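Local coordinates for protein alpha-galactosidase (Thermus thermophilus, PDB 6LCJ) that probably hydrolyses terminal alpha-galactosyl residues from galactose-containing oligosaccharides, as a thermostable, hexameric enzyme of glycoside hydrolase family GH36, at residues Ala383-Ser386 / Thr387-Leu391. Numbering follows the deposited sequence.
Sequences ALRS and TLHRL
His-389 closes the C-terminal end of helix 380-388, in the (beta/alpha)8 TIM-barrel domain, by a side-chain-to-carbonyl bond: it gives its ring N-H to the carbonyl of Arg-385, four residues back, an acceptor that its own backbone N-H would take in an unbroken alpha-helix. ND1 lies 2.6 Å from Arg-385 O, which sits only 5° out of the imidazole plane, and the donor approaches nearly along the C=O axis. With chi1 at -63°, CG stands beside the residue's own backbone N, which swings the ring back so that its ND1 edge meets Arg-385 O. His-389 N turns instead to Ser-386 O, 3.1 Å away, well above that carbonyl's plane and with a bent N-H...O angle, a 3-10-like tightening at the helix end. At its far edge, NE2 pairs with the hydroxyl of Tyr-464, fixing the rotation of the imidazole from both nitrogens.

One residue earlier the alpha-helical pattern still holds: Leu-388 N reaches Leu-384 O at 2.9 Å, while Leu-388 CG rests 3.3 Å from Leu-384 O. Beyond the turn, the extended Arg-390 side chain passes Ser-386 O with its aliphatic part, CG at 3.7 Å, before its guanidinium bonds to Val-355 O and His-48; Ser-386 OG turns to Ser-54 O and Ala-56 N. The helix end is thereby tied to residues of the N-terminal beta region and to the loop after strand 352-354 of the barrel. Ala-383 O takes two donors from one residue: Thr-387 N at 3.2 Å, and Thr-387 OG1 at 3.1 Å from 42° above the carbonyl plane.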
# COMPACT_ATOMS: atom_id res chain seq x y z
N ALA E 383 -21.52 16.84 27.96
CA ALA E 383 -22.68 16.47 28.77
C ALA E 383 -23.93 17.20 28.29
O ALA E 383 -24.94 16.57 27.97
CB ALA E 383 -22.42 16.79 30.24
N LEU E 384 -23.85 18.53 28.20
CA LEU E 384 -25.01 19.32 27.84
C LEU E 384 -25.52 18.95 26.45
O LEU E 384 -26.74 18.84 26.25
CB LEU E 384 -24.68 20.81 27.93
CG LEU E 384 -24.49 21.43 29.32
CD1 LEU E 384 -23.89 22.80 29.17
CD2 LEU E 384 -25.79 21.50 30.12
N ARG E 385 -24.62 18.72 25.50
CA ARG E 385 -25.05 18.53 24.11
C ARG E 385 -25.94 17.30 23.95
O ARG E 385 -26.96 17.36 23.26
CB ARG E 385 -23.85 18.43 23.17
CG ARG E 385 -24.27 18.19 21.71
CD ARG E 385 -23.16 18.54 20.71
NE ARG E 385 -22.04 17.66 20.98
CZ ARG E 385 -20.88 18.06 21.48
NH1 ARG E 385 -20.66 19.35 21.73
NH2 ARG E 385 -19.93 17.16 21.74
N SER E 386 -25.58 16.18 24.58
CA SER E 386 -26.36 14.96 24.41
C SER E 386 -27.62 14.97 25.26
O SER E 386 -28.68 14.52 24.80
CB SER E 386 -25.50 13.73 24.74
OG SER E 386 -24.59 13.47 23.68
N THR E 387 -27.52 15.47 26.49
CA THR E 387 -28.68 15.59 27.36
C THR E 387 -29.78 16.44 26.72
O THR E 387 -30.95 16.05 26.70
CB THR E 387 -28.26 16.20 28.69
OG1 THR E 387 -27.36 15.31 29.35
CG2 THR E 387 -29.47 16.48 29.59
N LEU E 388 -29.41 17.60 26.18
CA LEU E 388 -30.39 18.47 25.56
C LEU E 388 -31.21 17.76 24.48
O LEU E 388 -32.36 18.13 24.24
CB LEU E 388 -29.71 19.70 24.96
CG LEU E 388 -29.41 20.81 25.96
CD1 LEU E 388 -28.34 21.76 25.43
CD2 LEU E 388 -30.69 21.55 26.31
N HIS E 389 -30.65 16.73 23.83
CA HIS E 389 -31.37 16.05 22.76
C HIS E 389 -32.03 14.77 23.24
O HIS E 389 -32.53 14.00 22.41
CB HIS E 389 -30.44 15.73 21.59
CG HIS E 389 -29.87 16.95 20.94
ND1 HIS E 389 -28.78 17.63 21.44
CD2 HIS E 389 -30.26 17.63 19.84
CE1 HIS E 389 -28.51 18.66 20.67
NE2 HIS E 389 -29.39 18.68 19.69
N ARG E 390 -32.06 14.52 24.54
CA ARG E 390 -32.72 13.35 25.08
C ARG E 390 -33.76 13.71 26.14
O ARG E 390 -34.22 12.81 26.86
CB ARG E 390 -31.68 12.38 25.64
CG ARG E 390 -30.94 11.63 24.55
CD ARG E 390 -29.80 10.79 25.10
NE ARG E 390 -29.33 9.80 24.14
CZ ARG E 390 -28.09 9.33 24.12
NH1 ARG E 390 -27.22 9.75 25.02
NH2 ARG E 390 -27.73 8.42 23.21
N LEU E 391 -34.15 14.98 26.24
CA LEU E 391 -35.08 15.38 27.29
C LEU E 391 -36.49 14.83 27.06
O LEU E 391 -37.23 14.68 28.03
CB LEU E 391 -35.11 16.90 27.42
CG LEU E 391 -33.81 17.52 27.93
CD1 LEU E 391 -33.86 19.02 27.85
CD2 LEU E 391 -33.54 17.08 29.36